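Local coordinates for Lmo0547 protein (Listeria monocytogenes, PDB 4R9N) that probably regulates transcription as a SorC-family DNA-binding protein that responds to a carbohydrate ligand, the fragment here being its putative sugar-binding domain, at residues P117-D122 with I164-S169; D179-G182 with F188-A191. All coordinates share one frame; numbering follows the deposited sequence. Where two conformers were deposited one is given.

Interaction 1 is a surface contact between two loops, and interaction 2 is largely buried within a beta hairpin. The two share no element, but helix 169-177 connects them along the chain: it starts at the end of 164-169 and finishes just before 179-182. Their chemistry differs accordingly. In 117-122 with 164-169, a tyrosine ring and its hydroxyl oxygen meet the side chains of an alanine and a leucine, and no hydrogen bond crosses between the segments. In 179-182 with 188-191, backbone hydrogen bonds set the pairing and phenylalanine and valine side chains pack around it. Interactions 1 and 2 lie about 18 Å apart, centre to centre. The hydroxyl of Tyr166 is hydrogen-bonded to Ser186, in the turn of the hairpin.

Interaction 1 (P117-D122 with I164-S169); sequences PALVED and IGYINS
Tyr166 reaches from one loop to the other and meets Leu119 and Ala118 with the far end of its ring. Its CB bond does not itself point at 117-122; the ring makes the reach. CG stands anti to the backbone N (chi1 -173°), and this directs the ring toward 117-122. Further along the ring, CE1 is the first atom to pack closely, 3.7 Å from Leu119 CB and 4.1 Å from Ala118 CB. CZ lies 3.9 Å from Leu119 CB. At the tip, OH is 3.5 Å from Leu119 CB and 3.7 Å from Ala118 CB. This hydroxyl is hydrogen-bonded to Ser186 OG, so its polar need is met outside the two loops.

Tyr166 N takes part in the Schellman motif that ends helix 160-163. It bonds back to Met161 O, and Gly165 N bonds to Glu162 O. Gly165, with positive phi, is the C-prime residue. Helix 169-177 begins right after this loop, with Asn168 as its N-cap.

The CD2 methyl of Leu119 lies over one face of the ring, 4.2 Å above its plane and displaced toward the rim. The same methyl is 3.9 Å from Tyr166 O. Ala118 approaches the ring obliquely, and its methyl also touches Ile84.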
loop_
_atom_site.group_PDB
_atom_site.type_symbol
_atom_site.label_atom_id
_atom_site.label_comp_id
_atom_site.label_asym_id
_atom_site.label_seq_id
_atom_site.Cartn_x
_atom_site.Cartn_y
_atom_site.Cartn_z
ATOM N N PRO A 117 -16.370 -1.517 -7.421
ATOM C CA PRO A 117 -15.959 -2.253 -6.200
ATOM C C PRO A 117 -14.521 -2.804 -6.301
ATOM O O PRO A 117 -14.032 -3.015 -7.409
ATOM C CB PRO A 117 -16.934 -3.449 -6.146
ATOM C CG PRO A 117 -17.837 -3.306 -7.271
ATOM C CD PRO A 117 -17.258 -2.351 -8.266
ATOM N N ALA A 118 -13.845 -3.063 -5.178
ATOM C CA ALA A 118 -12.533 -3.678 -5.251
ATOM C C ALA A 118 -12.528 -5.112 -5.765
ATOM O O ALA A 118 -11.591 -5.539 -6.458
ATOM C CB ALA A 118 -11.896 -3.673 -3.860
ATOM N N LEU A 119 -13.519 -5.894 -5.308
ATOM C CA LEU A 119 -13.514 -7.352 -5.520
ATOM C C LEU A 119 -14.868 -7.661 -6.079
ATOM O O LEU A 119 -15.862 -7.387 -5.405
ATOM C CB LEU A 119 -13.279 -8.141 -4.210
ATOM C CG LEU A 119 -13.373 -9.693 -4.298
ATOM C CD1 LEU A 119 -12.407 -10.220 -5.316
ATOM C CD2 LEU A 119 -13.105 -10.358 -2.963
ATOM N N VAL A 120 -14.902 -8.178 -7.311
ATOM C CA VAL A 120 -16.120 -8.609 -7.960
ATOM C C VAL A 120 -15.946 -10.092 -8.306
ATOM O O VAL A 120 -15.248 -10.449 -9.247
ATOM C CB VAL A 120 -16.320 -7.740 -9.190
ATOM C CG1 VAL A 120 -17.586 -8.075 -9.930
ATOM C CG2 VAL A 120 -16.366 -6.263 -8.748
ATOM N N GLU A 121 -16.577 -10.955 -7.527
ATOM C CA GLU A 121 -16.559 -12.411 -7.714
ATOM C C GLU A 121 -17.281 -12.850 -8.991
ATOM O O GLU A 121 -17.006 -13.885 -9.558
ATOM C CB GLU A 121 -17.249 -13.100 -6.530
ATOM C CG GLU A 121 -16.567 -12.884 -5.191
ATOM C CD GLU A 121 -17.342 -13.495 -4.032
ATOM O OE1 GLU A 121 -16.702 -13.729 -2.988
ATOM O OE2 GLU A 121 -18.564 -13.745 -4.158
ATOM N N ASP A 122 -18.230 -12.055 -9.443
ATOM C CA ASP A 122 -18.948 -12.382 -10.671
ATOM C C ASP A 122 -18.045 -12.040 -11.848
ATOM O O ASP A 122 -17.865 -10.874 -12.172
ATOM C CB ASP A 122 -20.232 -11.580 -10.723
ATOM C CG ASP A 122 -21.168 -11.979 -11.854
ATOM O OD1 ASP A 122 -20.758 -12.253 -12.978
ATOM O OD2 ASP A 122 -22.390 -11.902 -11.621
ATOM N N ILE A 164 -13.319 -6.986 8.317
ATOM C CA ILE A 164 -14.318 -6.223 7.556
ATOM C C ILE A 164 -15.146 -7.062 6.570
ATOM O O ILE A 164 -15.902 -6.506 5.755
ATOM C CB ILE A 164 -13.726 -4.978 6.824
ATOM C CG1 ILE A 164 -12.769 -5.364 5.697
ATOM C CG2 ILE A 164 -13.060 -4.035 7.832
ATOM C CD1 ILE A 164 -12.195 -4.149 4.983
ATOM N N GLY A 165 -15.020 -8.387 6.627
ATOM C CA GLY A 165 -15.790 -9.231 5.719
ATOM C C GLY A 165 -15.411 -9.154 4.242
ATOM O O GLY A 165 -16.176 -9.609 3.370
ATOM N N TYR A 166 -14.219 -8.618 3.952
ATOM C CA TYR A 166 -13.696 -8.616 2.596
ATOM C C TYR A 166 -13.376 -10.028 2.071
ATOM O O TYR A 166 -13.647 -10.311 0.943
ATOM C CB TYR A 166 -12.419 -7.787 2.567
ATOM C CG TYR A 166 -11.873 -7.564 1.190
ATOM C CD1 TYR A 166 -12.644 -6.935 0.220
ATOM C CD2 TYR A 166 -10.579 -7.966 0.858
ATOM C CE1 TYR A 166 -12.115 -6.686 -1.040
ATOM C CE2 TYR A 166 -10.031 -7.723 -0.409
ATOM C CZ TYR A 166 -10.818 -7.110 -1.364
ATOM O OH TYR A 166 -10.393 -6.862 -2.640
ATOM N N ILE A 167 -12.725 -10.844 2.909
ATOM C CA ILE A 167 -12.419 -12.248 2.624
ATOM C C ILE A 167 -12.938 -13.042 3.806
ATOM O O ILE A 167 -12.991 -12.544 4.926
ATOM C CB ILE A 167 -10.886 -12.501 2.455
ATOM C CG1 ILE A 167 -10.086 -12.053 3.681
ATOM C CG2 ILE A 167 -10.355 -11.752 1.259
ATOM C CD1 ILE A 167 -8.617 -12.456 3.659
ATOM N N ASN A 168 -13.324 -14.285 3.576
ATOM C CA ASN A 168 -13.800 -15.114 4.635
ATOM C C ASN A 168 -12.842 -16.274 4.897
ATOM O O ASN A 168 -11.783 -16.356 4.281
ATOM C CB ASN A 168 -15.200 -15.605 4.263
ATOM C CG ASN A 168 -15.211 -16.405 2.971
ATOM O OD1 ASN A 168 -14.241 -17.096 2.655
ATOM N ND2 ASN A 168 -16.315 -16.325 2.218
ATOM N N SER A 169 -13.198 -17.153 5.827
ATOM C CA SER A 169 -12.293 -18.234 6.223
ATOM C C SER A 169 -11.992 -19.210 5.071
ATOM O O SER A 169 -10.911 -19.819 5.024
ATOM C CB SER A 169 -12.835 -18.985 7.444
ATOM O OG SER A 169 -14.192 -19.298 7.255
#

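Interaction 2 (D179-G182 with F188-A191); sequences DVVG and FFTA
Backbone hydrogen bonds join Val181 and Gly182 to Phe189. Val181 N donates to Phe189 O at 2.8 Å. Gly182 N gives the same oxygen a second, weak bond. Two consecutive residues thus face one, which makes a classic beta bulge. In return Phe189 N donates to Gly182 O at 2.9 Å. A water bridges the two chain segments just beyond the strands: it donates to Asp179 O and accepts from Ala191 N. Nearby, the Thr190 CG2 methyl rests against a carbonyl oxygen, 3.5 Å from Asp179 O.

Gly182 meets the Phe189 ring by a CH-pi contact. Phe189 CG lies between the backbone N and the carbonyl carbon (chi1 55°), which brings the ring face against Gly182. Gly182 CA sits 4.0 Å from the Phe189 ring centroid, over the face. Gly182 O also stands over a face of this ring, 3.4 Å above the plane and toward the rim.

Apolar side chains pack beside this pairing. Val181 CG2 is 3.9 Å from Phe189 CE2. Val180 CG1 lies near the plane of the Phe188 ring, at its edge, and is 4.0 Å from Phe188 CB.

This is the beta hairpin of strands 180-184 and 187-190. Val181 and Phe189 pack on helix 228-236, while Val180 and Phe188 meet Leu175 of helix 169-177.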
loop_
_atom_site.group_PDB
_atom_site.type_symbol
_atom_site.label_atom_id
_atom_site.label_comp_id
_atom_site.label_asym_id
_atom_site.label_seq_id
_atom_site.Cartn_x
_atom_site.Cartn_y
_atom_site.Cartn_z
ATOM N N ASP A 179 -0.039 -21.124 -0.802
ATOM C CA ASP A 179 1.246 -20.653 -0.255
ATOM C C ASP A 179 1.408 -19.152 -0.308
ATOM O O ASP A 179 2.516 -18.587 -0.470
ATOM C CB ASP A 179 2.439 -21.376 -0.904
ATOM C CG ASP A 179 2.339 -22.885 -0.773
ATOM O OD1 ASP A 179 2.090 -23.379 0.361
ATOM O OD2 ASP A 179 2.494 -23.562 -1.814
ATOM N N VAL A 180 0.294 -18.461 -0.168
ATOM C CA VAL A 180 0.319 -16.996 -0.046
ATOM C C VAL A 180 0.977 -16.531 1.251
ATOM O O VAL A 180 0.746 -17.112 2.312
ATOM C CB VAL A 180 -1.146 -16.484 -0.152
ATOM C CG1 VAL A 180 -1.290 -15.074 0.383
ATOM C CG2 VAL A 180 -1.590 -16.536 -1.579
ATOM N N VAL A 181 1.845 -15.528 1.154
ATOM C CA VAL A 181 2.492 -14.945 2.328
ATOM C C VAL A 181 2.116 -13.509 2.632
ATOM O O VAL A 181 2.332 -13.044 3.733
ATOM C CB VAL A 181 4.022 -15.052 2.260
ATOM C CG1 VAL A 181 4.409 -16.503 2.120
ATOM C CG2 VAL A 181 4.608 -14.200 1.156
ATOM N N GLY A 182 1.559 -12.783 1.661
ATOM C CA GLY A 182 1.172 -11.397 1.942
ATOM C C GLY A 182 0.260 -10.821 0.886
ATOM O O GLY A 182 -0.080 -11.472 -0.123
ATOM N N PHE A 188 -2.513 -10.894 -3.658
ATOM C CA PHE A 188 -1.955 -11.892 -2.721
ATOM C C PHE A 188 -0.810 -12.594 -3.374
ATOM O O PHE A 188 -0.982 -13.142 -4.462
ATOM C CB PHE A 188 -3.082 -12.855 -2.393
ATOM C CG PHE A 188 -4.136 -12.200 -1.601
ATOM C CD1 PHE A 188 -3.995 -12.058 -0.225
ATOM C CD2 PHE A 188 -5.270 -11.655 -2.219
ATOM C CE1 PHE A 188 -4.950 -11.406 0.537
ATOM C CE2 PHE A 188 -6.205 -10.986 -1.458
ATOM C CZ PHE A 188 -6.052 -10.872 -0.091
ATOM N N PHE A 189 0.367 -12.532 -2.769
ATOM C CA PHE A 189 1.578 -13.031 -3.369
ATOM C C PHE A 189 2.215 -14.131 -2.536
ATOM O O PHE A 189 2.022 -14.260 -1.334
ATOM C CB PHE A 189 2.594 -11.893 -3.648
ATOM C CG PHE A 189 2.926 -11.066 -2.442
ATOM C CD1 PHE A 189 2.189 -9.901 -2.153
ATOM C CD2 PHE A 189 3.956 -11.424 -1.594
ATOM C CE1 PHE A 189 2.548 -9.070 -1.063
ATOM C CE2 PHE A 189 4.292 -10.627 -0.490
ATOM C CZ PHE A 189 3.599 -9.415 -0.235
ATOM N N THR A 190 2.912 -14.990 -3.253
ATOM C CA THR A 190 3.731 -16.038 -2.693
ATOM C C THR A 190 5.093 -15.508 -2.255
ATOM O O THR A 190 5.381 -14.333 -2.410
ATOM C CB THR A 190 3.903 -17.169 -3.726
ATOM O OG1 THR A 190 4.275 -16.618 -4.990
ATOM C CG2 THR A 190 2.562 -17.908 -3.911
ATOM N N ALA A 191 5.942 -16.397 -1.730
ATOM C CA ALA A 191 7.236 -16.012 -1.208
ATOM C C ALA A 191 8.124 -15.326 -2.241
ATOM O O ALA A 191 9.017 -14.567 -1.890
ATOM C CB ALA A 191 7.949 -17.226 -0.628
HETATM O O HOH W 1 5.053 -19.039 -0.978
#